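Local coordinates for berberine bridge enzyme-like protein (Arabidopsis thaliana, PDB 5D79) that is an FAD-dependent, berberine bridge enzyme-like oxidoreductase of the cell wall that takes part in adaptation to salt stress, at residues D282-R287 with N311-L316; T303-G308 with M334-S339; N502-L507 with Q524-V529. All blocks are in the same frame, centred on the assembly; numbering follows the deposited sequence.

Contact 1: residues D282-R287 with N311-L316; sequences DDLFIR and NNLLAL
Leu284, at the start of strand 284-292, sends its two methyl groups to two different leucines of helix 310-320. Its CD1 lies 3.8 Å from Leu313 CD1, and its CD2 is 4.0 Å from Leu316 CD2, so each branch of the fork has a partner of its own. The two approaches differ in kind: Leu284 and Leu313 cross nearly at a right angle and meet methyl against methyl, while Leu284 and Leu316 run past each other in opposite directions. On the strand side, CG of Leu284 is turned anti to the backbone nitrogen (chi1 -178°), which extends the side chain across the gap to the helix. Leu313 and Leu316 stand one turn apart, close enough for a single fork to reach both. The nearest alpha carbons, Leu284 CA and Leu313 CA, are 7.9 Å apart, and side chains alone bridge the distance.

The helix lies against one face of the antiparallel seven-stranded sheet. Tyr306 of the adjacent strand touches both helix leucines, and Phe256 of strand 253-260 touches Leu284 and Leu313, which widens the apolar layer beyond the three leucines. No hydrogen bond joins the two segments. Between them the contact is methyl packing alone, which depends on shape and the exclusion of water and fixes no direction as a polar bond would.

Contact 2: residues T303-G308 with M334-S339; sequences TGLYIG and MSWIES
Leu305 CD1 packs on the side chain of Ser339, lying 4.0 Å from both Ser339 CB and Ser339 OG, and this is the closer half of the contact. The hydroxyl beside this methyl is satisfied within its own helix: Ser339 OG donates to Trp336 O, one turn back, at 2.5 Å. The donor sits in the carbonyl plane on a lone pair, at a C=O...donor angle of 127°. With chi1 at 80°, OG lies between the backbone nitrogen and the carbonyl carbon, a position from which it can turn back to that oxygen while its CB faces the leucine. The other methyl of Leu305 is held more loosely, with CD2 coming up at the edge of the indole, near its plane, 4.4 Å from Trp336 CD1.

Together these contacts set the beginning of helix 336-343 against strand 298-306 of the antiparallel sheet. Ser335 and Glu338 start that helix with a capping box: Glu338 N donates to Ser335 OG at 3.2 Å, and Ser335 N answers with an almost straight bond (177°) to Glu338 OE1, which it meets on the anti side of the carboxylate. While Leu305, Trp336 and Ser339 are all buried, Glu338 is on the solvent side of the helix. Tyr157 meets the Trp336 ring edge-to-face, and Phe343 also touches Leu305.

Contact 3: residues N502-L507 with Q524-V529; sequences NNFERL and QSIPLV
Segment 502-507, which runs into helix 504-514, faces the irregular chain 524-529, with the nearest alpha carbons, Leu507 CA and Ile526 CA, 7.0 Å apart. Phe504 has its CG anti to the backbone nitrogen (chi1 176°), which carries the ring from the flank of the helix across to Ile526 and Pro527. The ring and the proline come from opposite directions, and Phe504 CZ reaches Pro527 CD at 3.7 Å. Ile526 instead slides past the phenyl group, its CD1 resting 4.1 Å from Phe504 CE1. Its other branch turns to the helix backbone, where Ile526 CG2 lies 3.8 Å from Leu507 O, with Leu507 CB close by. Ile526 thus spans both helix residues. Replacing Phe504 by an alanine would probably open a gap beside Pro527 and leave the CD1 end of Ile526 without its ring neighbour.

Phe500 of the preceding helix touches both Leu507 and Ile526, while Trp226 adds to the cover over Leu507. Ile526 N donates to Ser235 OG, joining this tail to a neighbouring loop. The arrangement is apolar packing of the C-terminal tail on helix 504-514, in the berberine and berberine-like region of this FAD-linked oxidoreductase, with the Ile526 side chain about 11 Å from the bound FAD.

How the contacts relate
From the N terminus, contact 1 opens at 282-287 and contact 2 at 303-308, on neighbouring antiparallel strands of one sheet. Contact 1 closes at 311-316, before contact 2 closes at 334-339, so the two cross along the chain. Their centres are 10 Å apart, and backbone hydrogen bonds such as Ile307 N to Asp283 O link them directly. Between them they fasten two successive helices, 310-320 and 336-343, to adjoining strands. Contact 3 follows in series, closing a short excursion of 16 residues, the rest of helix 504-514 and the chain after it, that brings the C-terminal tail back onto the helix. It lies about 37 Å from contact 2, centre to centre, on the opposite side of the chain's centre, and touches neither of the others.

Contact 1: residues D282-R287 with N311-L316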
loop_
_atom_site.group_PDB
_atom_site.type_symbol
_atom_site.label_atom_id
_atom_site.label_comp_id
_atom_site.label_asym_id
_atom_site.label_seq_id
_atom_site.Cartn_x
_atom_site.Cartn_y
_atom_site.Cartn_z
ATOM N N ASP A 282 15.788 -2.931 -16.467
ATOM C CA ASP A 282 15.128 -2.164 -15.416
ATOM C C ASP A 282 14.057 -1.247 -15.976
ATOM O O ASP A 282 13.105 -0.895 -15.282
ATOM C CB ASP A 282 16.143 -1.321 -14.640
ATOM C CG ASP A 282 17.018 -2.142 -13.730
ATOM O OD1 ASP A 282 16.888 -3.382 -13.734
ATOM O OD2 ASP A 282 17.860 -1.545 -13.021
ATOM N N ASP A 283 14.237 -0.846 -17.229
ATOM C CA ASP A 283 13.313 0.064 -17.911
ATOM C C ASP A 283 11.956 -0.573 -18.263
ATOM O O ASP A 283 10.985 0.133 -18.490
ATOM C CB ASP A 283 13.971 0.615 -19.188
ATOM C CG ASP A 283 15.071 1.629 -18.897
ATOM O OD1 ASP A 283 14.989 2.313 -17.855
ATOM O OD2 ASP A 283 16.015 1.745 -19.713
ATOM N N LEU A 284 11.901 -1.902 -18.284
ATOM C CA LEU A 284 10.697 -2.630 -18.680
ATOM C C LEU A 284 9.932 -3.255 -17.508
ATOM O O LEU A 284 10.441 -4.122 -16.803
ATOM C CB LEU A 284 11.047 -3.730 -19.696
ATOM C CG LEU A 284 9.880 -4.558 -20.251
ATOM C CD1 LEU A 284 8.798 -3.641 -20.804
ATOM C CD2 LEU A 284 10.361 -5.508 -21.342
ATOM N N PHE A 285 8.692 -2.811 -17.344
ATOM C CA PHE A 285 7.772 -3.314 -16.338
ATOM C C PHE A 285 6.665 -4.092 -17.019
ATOM O O PHE A 285 5.936 -3.522 -17.816
ATOM C CB PHE A 285 7.177 -2.152 -15.531
ATOM C CG PHE A 285 6.107 -2.564 -14.547
ATOM C CD1 PHE A 285 6.445 -3.030 -13.288
ATOM C CD2 PHE A 285 4.760 -2.477 -14.882
ATOM C CE1 PHE A 285 5.457 -3.405 -12.382
ATOM C CE2 PHE A 285 3.772 -2.847 -13.977
ATOM C CZ PHE A 285 4.125 -3.308 -12.729
ATOM N N ILE A 286 6.539 -5.382 -16.713
ATOM C CA ILE A 286 5.483 -6.209 -17.296
ATOM C C ILE A 286 4.658 -6.950 -16.233
ATOM O O ILE A 286 5.125 -7.913 -15.615
ATOM C CB ILE A 286 6.047 -7.267 -18.286
ATOM C CG1 ILE A 286 7.356 -6.818 -18.917
ATOM C CG2 ILE A 286 5.027 -7.608 -19.374
ATOM C CD1 ILE A 286 8.002 -7.923 -19.679
ATOM N N ARG A 287 3.422 -6.510 -16.058
ATOM C CA ARG A 287 2.486 -7.100 -15.103
ATOM C C ARG A 287 1.461 -8.034 -15.780
ATOM O O ARG A 287 1.047 -7.816 -16.917
ATOM C CB ARG A 287 1.770 -5.979 -14.330
ATOM C CG ARG A 287 0.391 -6.350 -13.760
ATOM C CD ARG A 287 -0.149 -5.302 -12.781
ATOM N NE ARG A 287 0.727 -5.145 -11.615
ATOM C CZ ARG A 287 0.602 -4.173 -10.717
ATOM N NH1 ARG A 287 -0.368 -3.271 -10.851
ATOM N NH2 ARG A 287 1.441 -4.091 -9.695
ATOM N N ASN A 311 9.925 1.978 -30.391
ATOM C CA ASN A 311 10.677 1.037 -31.224
ATOM C C ASN A 311 11.661 0.213 -30.385
ATOM O O ASN A 311 11.925 -0.952 -30.688
ATOM C CB ASN A 311 11.400 1.773 -32.360
ATOM C CG ASN A 311 10.452 2.187 -33.492
ATOM O OD1 ASN A 311 9.236 1.971 -33.422
ATOM N ND2 ASN A 311 11.009 2.788 -34.538
ATOM N N ASN A 312 12.173 0.815 -29.313
ATOM C CA ASN A 312 13.078 0.137 -28.396
ATOM C C ASN A 312 12.356 -0.892 -27.552
ATOM O O ASN A 312 12.907 -1.948 -27.245
ATOM C CB ASN A 312 13.784 1.142 -27.488
ATOM C CG ASN A 312 14.736 2.037 -28.249
ATOM O OD1 ASN A 312 15.062 1.772 -29.401
ATOM N ND2 ASN A 312 15.192 3.100 -27.608
ATOM N N LEU A 313 11.125 -0.579 -27.162
ATOM C CA LEU A 313 10.294 -1.543 -26.454
ATOM C C LEU A 313 10.071 -2.775 -27.326
ATOM O O LEU A 313 10.200 -3.908 -26.863
ATOM C CB LEU A 313 8.947 -0.924 -26.060
ATOM C CG LEU A 313 7.867 -1.946 -25.675
ATOM C CD1 LEU A 313 8.250 -2.660 -24.388
ATOM C CD2 LEU A 313 6.476 -1.328 -25.571
ATOM N N LEU A 314 9.751 -2.536 -28.596
ATOM C CA LEU A 314 9.359 -3.593 -29.527
ATOM C C LEU A 314 10.511 -4.540 -29.840
ATOM O O LEU A 314 10.321 -5.753 -29.915
ATOM C CB LEU A 314 8.813 -2.983 -30.830
ATOM C CG LEU A 314 7.485 -2.233 -30.682
ATOM C CD1 LEU A 314 7.068 -1.564 -31.985
ATOM C CD2 LEU A 314 6.408 -3.177 -30.168
ATOM N N ALA A 315 11.698 -3.972 -30.031
ATOM C CA ALA A 315 12.889 -4.749 -30.323
ATOM C C ALA A 315 13.292 -5.546 -29.099
ATOM O O ALA A 315 13.785 -6.670 -29.209
ATOM C CB ALA A 315 14.017 -3.841 -30.759
ATOM N N LEU A 316 13.075 -4.956 -27.929
ATOM C CA LEU A 316 13.402 -5.622 -26.678
ATOM C C LEU A 316 12.437 -6.780 -26.427
ATOM O O LEU A 316 12.827 -7.823 -25.901
ATOM C CB LEU A 316 13.375 -4.627 -25.518
ATOM C CG LEU A 316 13.770 -5.138 -24.130
ATOM C CD1 LEU A 316 15.181 -5.683 -24.110
ATOM C CD2 LEU A 316 13.625 -4.032 -23.103
#

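Contact 2: residues T303-G308 with M334-S339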
loop_
_atom_site.group_PDB
_atom_site.type_symbol
_atom_site.label_atom_id
_atom_site.label_comp_id
_atom_site.label_asym_id
_atom_site.label_seq_id
_atom_site.Cartn_x
_atom_site.Cartn_y
_atom_site.Cartn_z
ATOM N N THR A 303 -0.063 -5.916 -19.105
ATOM C CA THR A 303 0.122 -4.479 -19.230
ATOM C C THR A 303 1.520 -4.106 -18.762
ATOM O O THR A 303 2.124 -4.787 -17.929
ATOM C CB THR A 303 -0.918 -3.698 -18.422
ATOM O OG1 THR A 303 -0.859 -4.110 -17.054
ATOM C CG2 THR A 303 -2.282 -3.983 -18.956
ATOM N N GLY A 304 2.047 -3.020 -19.300
ATOM C CA GLY A 304 3.405 -2.654 -18.977
ATOM C C GLY A 304 3.772 -1.220 -19.244
ATOM O O GLY A 304 3.086 -0.511 -19.969
ATOM N N LEU A 305 4.870 -0.806 -18.633
ATOM C CA LEU A 305 5.406 0.530 -18.785
ATOM C C LEU A 305 6.875 0.390 -19.152
ATOM O O LEU A 305 7.651 -0.250 -18.443
ATOM C CB LEU A 305 5.226 1.345 -17.501
ATOM C CG LEU A 305 5.973 2.678 -17.479
ATOM C CD1 LEU A 305 5.358 3.630 -18.445
ATOM C CD2 LEU A 305 5.986 3.275 -16.096
ATOM N N TYR A 306 7.246 0.959 -20.286
ATOM C CA TYR A 306 8.630 0.941 -20.695
ATOM C C TYR A 306 9.189 2.355 -20.617
ATOM O O TYR A 306 8.601 3.291 -21.178
ATOM C CB TYR A 306 8.758 0.368 -22.104
ATOM C CG TYR A 306 10.176 0.337 -22.615
ATOM C CD1 TYR A 306 11.101 -0.561 -22.098
ATOM C CD2 TYR A 306 10.587 1.207 -23.607
ATOM C CE1 TYR A 306 12.391 -0.588 -22.561
ATOM C CE2 TYR A 306 11.876 1.188 -24.076
ATOM C CZ TYR A 306 12.774 0.292 -23.553
ATOM O OH TYR A 306 14.059 0.280 -24.033
ATOM N N ILE A 307 10.307 2.515 -19.903
ATOM C CA ILE A 307 10.958 3.822 -19.777
ATOM C C ILE A 307 11.853 4.092 -20.995
ATOM O O ILE A 307 13.081 3.995 -20.920
ATOM C CB ILE A 307 11.788 3.922 -18.481
ATOM C CG1 ILE A 307 11.007 3.367 -17.317
ATOM C CG2 ILE A 307 12.136 5.361 -18.172
ATOM C CD1 ILE A 307 9.754 4.132 -17.051
ATOM N N GLY A 308 11.213 4.430 -22.115
ATOM C CA GLY A 308 11.896 4.645 -23.377
ATOM C C GLY A 308 10.913 4.609 -24.535
ATOM O O GLY A 308 9.710 4.460 -24.310
ATOM N N MET A 334 3.416 8.077 -24.495
ATOM C CA MET A 334 2.809 9.179 -23.749
ATOM C C MET A 334 3.797 9.639 -22.683
ATOM O O MET A 334 4.895 9.093 -22.592
ATOM C CB MET A 334 1.482 8.754 -23.107
ATOM C CG MET A 334 1.622 7.615 -22.092
ATOM S SD MET A 334 0.046 7.043 -21.441
ATOM C CE MET A 334 -0.756 6.494 -22.927
ATOM N N SER A 335 3.417 10.635 -21.884
ATOM C CA SER A 335 4.272 11.076 -20.778
ATOM C C SER A 335 4.104 10.137 -19.578
ATOM O O SER A 335 3.165 9.352 -19.531
ATOM C CB SER A 335 3.950 12.519 -20.392
ATOM O OG SER A 335 2.675 12.597 -19.784
ATOM N N TRP A 336 5.012 10.199 -18.612
ATOM C CA TRP A 336 4.869 9.331 -17.455
ATOM C C TRP A 336 3.603 9.687 -16.684
ATOM O O TRP A 336 2.865 8.808 -16.253
ATOM C CB TRP A 336 6.096 9.403 -16.538
ATOM C CG TRP A 336 5.806 8.845 -15.195
ATOM C CD1 TRP A 336 5.827 7.528 -14.820
ATOM C CD2 TRP A 336 5.405 9.590 -14.038
ATOM N NE1 TRP A 336 5.465 7.410 -13.498
ATOM C CE2 TRP A 336 5.196 8.658 -12.995
ATOM C CE3 TRP A 336 5.195 10.958 -13.784
ATOM C CZ2 TRP A 336 4.797 9.049 -11.716
ATOM C CZ3 TRP A 336 4.797 11.341 -12.514
ATOM C CH2 TRP A 336 4.601 10.391 -11.495
ATOM N N ILE A 337 3.333 10.974 -16.525
ATOM C CA ILE A 337 2.161 11.367 -15.776
ATOM C C ILE A 337 0.898 10.883 -16.502
ATOM O O ILE A 337 -0.097 10.543 -15.865
ATOM C CB ILE A 337 2.111 12.911 -15.536
ATOM C CG1 ILE A 337 0.945 13.273 -14.606
ATOM C CG2 ILE A 337 2.028 13.699 -16.851
ATOM C CD1 ILE A 337 1.026 12.584 -13.247
ATOM N N GLU A 338 0.932 10.827 -17.828
ATOM C CA GLU A 338 -0.220 10.315 -18.557
ATOM C C GLU A 338 -0.349 8.802 -18.346
ATOM O O GLU A 338 -1.458 8.257 -18.349
ATOM C CB GLU A 338 -0.119 10.671 -20.042
ATOM C CG GLU A 338 -0.475 12.128 -20.329
ATOM C CD GLU A 338 -0.327 12.513 -21.792
ATOM O OE1 GLU A 338 0.592 12.003 -22.469
ATOM O OE2 GLU A 338 -1.135 13.333 -22.270
ATOM N N SER A 339 0.782 8.133 -18.132
ATOM C CA SER A 339 0.788 6.689 -17.889
ATOM C C SER A 339 0.188 6.365 -16.514
ATOM O O SER A 339 -0.334 5.271 -16.300
ATOM C CB SER A 339 2.203 6.124 -17.999
ATOM O OG SER A 339 2.937 6.355 -16.814
#

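Contact 3: residues N502-L507 with Q524-V529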
loop_
_atom_site.group_PDB
_atom_site.type_symbol
_atom_site.label_atom_id
_atom_site.label_comp_id
_atom_site.label_asym_id
_atom_site.label_seq_id
_atom_site.Cartn_x
_atom_site.Cartn_y
_atom_site.Cartn_z
ATOM N N ASN A 502 14.020 -11.193 8.103
ATOM C CA ASN A 502 15.173 -10.995 8.991
ATOM C C ASN A 502 15.264 -9.584 9.566
ATOM O O ASN A 502 16.077 -9.313 10.450
ATOM C CB ASN A 502 16.467 -11.338 8.257
ATOM C CG ASN A 502 16.480 -12.766 7.760
ATOM O OD1 ASN A 502 16.136 -13.683 8.494
ATOM N ND2 ASN A 502 16.846 -12.959 6.499
ATOM N N ASN A 503 14.419 -8.688 9.066
ATOM C CA ASN A 503 14.385 -7.312 9.542
ATOM C C ASN A 503 13.555 -7.141 10.804
ATOM O O ASN A 503 13.542 -6.062 11.397
ATOM C CB ASN A 503 13.831 -6.388 8.456
ATOM C CG ASN A 503 14.829 -6.107 7.351
ATOM O OD1 ASN A 503 16.052 -6.155 7.560
ATOM N ND2 ASN A 503 14.314 -5.777 6.170
ATOM N N PHE A 504 12.844 -8.189 11.208
ATOM C CA PHE A 504 11.936 -8.082 12.348
ATOM C C PHE A 504 12.647 -7.730 13.668
ATOM O O PHE A 504 12.151 -6.900 14.430
ATOM C CB PHE A 504 11.141 -9.376 12.524
ATOM C CG PHE A 504 10.245 -9.380 13.742
ATOM C CD1 PHE A 504 9.091 -8.595 13.775
ATOM C CD2 PHE A 504 10.550 -10.168 14.849
ATOM C CE1 PHE A 504 8.262 -8.598 14.888
ATOM C CE2 PHE A 504 9.732 -10.175 15.962
ATOM C CZ PHE A 504 8.582 -9.386 15.985
ATOM N N GLU A 505 13.805 -8.339 13.924
ATOM C CA GLU A 505 14.512 -8.107 15.184
ATOM C C GLU A 505 14.961 -6.658 15.313
ATOM O O GLU A 505 14.777 -6.053 16.366
ATOM C CB GLU A 505 15.705 -9.049 15.324
ATOM C CG GLU A 505 15.294 -10.501 15.537
ATOM C CD GLU A 505 14.408 -10.734 16.778
ATOM O OE1 GLU A 505 14.552 -10.010 17.794
ATOM O OE2 GLU A 505 13.566 -11.659 16.720
ATOM N N ARG A 506 15.519 -6.089 14.244
ATOM C CA ARG A 506 15.916 -4.679 14.278
ATOM C C ARG A 506 14.730 -3.749 14.567
ATOM O O ARG A 506 14.827 -2.863 15.421
ATOM C CB ARG A 506 16.590 -4.255 12.972
ATOM C CG ARG A 506 17.060 -2.808 13.029
ATOM C CD ARG A 506 17.832 -2.342 11.805
ATOM N NE ARG A 506 18.297 -0.971 12.006
ATOM C CZ ARG A 506 18.875 -0.216 11.078
ATOM N NH1 ARG A 506 19.077 -0.691 9.862
ATOM N NH2 ARG A 506 19.248 1.019 11.375
ATOM N N LEU A 507 13.620 -3.959 13.858
ATOM C CA LEU A 507 12.403 -3.179 14.060
ATOM C C LEU A 507 11.989 -3.173 15.536
ATOM O O LEU A 507 11.610 -2.130 16.079
ATOM C CB LEU A 507 11.267 -3.729 13.192
ATOM C CG LEU A 507 11.337 -3.381 11.710
ATOM C CD1 LEU A 507 10.512 -4.353 10.893
ATOM C CD2 LEU A 507 10.876 -1.946 11.493
ATOM N N GLN A 524 -1.532 -5.724 15.031
ATOM C CA GLN A 524 -0.373 -6.394 14.431
ATOM C C GLN A 524 0.943 -5.596 14.585
ATOM O O GLN A 524 1.941 -5.872 13.906
ATOM C CB GLN A 524 -0.631 -6.663 12.943
ATOM C CG GLN A 524 -1.370 -7.951 12.636
ATOM C CD GLN A 524 -1.373 -8.282 11.147
ATOM O OE1 GLN A 524 -1.140 -7.411 10.304
ATOM N NE2 GLN A 524 -1.627 -9.549 10.815
ATOM N N SER A 525 0.952 -4.613 15.478
ATOM C CA SER A 525 2.113 -3.733 15.604
ATOM C C SER A 525 3.373 -4.479 16.084
ATOM O O SER A 525 3.293 -5.573 16.662
ATOM C CB SER A 525 1.791 -2.561 16.545
ATOM O OG SER A 525 1.444 -3.019 17.838
ATOM N N ILE A 526 4.530 -3.878 15.813
ATOM C CA ILE A 526 5.816 -4.420 16.228
ATOM C C ILE A 526 5.887 -4.403 17.747
ATOM O O ILE A 526 5.601 -3.369 18.360
ATOM C CB ILE A 526 6.985 -3.597 15.631
ATOM C CG1 ILE A 526 6.941 -3.601 14.095
ATOM C CG2 ILE A 526 8.334 -4.085 16.151
ATOM C CD1 ILE A 526 7.156 -4.960 13.460
ATOM N N PRO A 527 6.252 -5.547 18.368
ATOM C CA PRO A 527 6.299 -5.631 19.832
ATOM C C PRO A 527 7.599 -5.104 20.444
ATOM O O PRO A 527 8.634 -4.983 19.778
ATOM C CB PRO A 527 6.167 -7.131 20.086
ATOM C CG PRO A 527 6.900 -7.734 18.933
ATOM C CD PRO A 527 6.545 -6.852 17.747
ATOM N N LEU A 528 7.530 -4.787 21.728
ATOM C CA LEU A 528 8.724 -4.476 22.485
ATOM C C LEU A 528 9.527 -5.747 22.736
ATOM O O LEU A 528 8.981 -6.850 22.774
ATOM C CB LEU A 528 8.369 -3.811 23.815
ATOM C CG LEU A 528 7.738 -2.425 23.877
ATOM C CD1 LEU A 528 7.217 -2.211 25.285
ATOM C CD2 LEU A 528 8.728 -1.341 23.523
ATOM N N VAL A 529 10.825 -5.573 22.934
ATOM C CA VAL A 529 11.743 -6.670 23.197
ATOM C C VAL A 529 11.518 -7.314 24.581
ATOM O O VAL A 529 10.918 -6.709 25.479
ATOM C CB VAL A 529 13.205 -6.171 23.072
ATOM C CG1 VAL A 529 13.676 -5.571 24.380
ATOM C CG2 VAL A 529 14.135 -7.284 22.600
#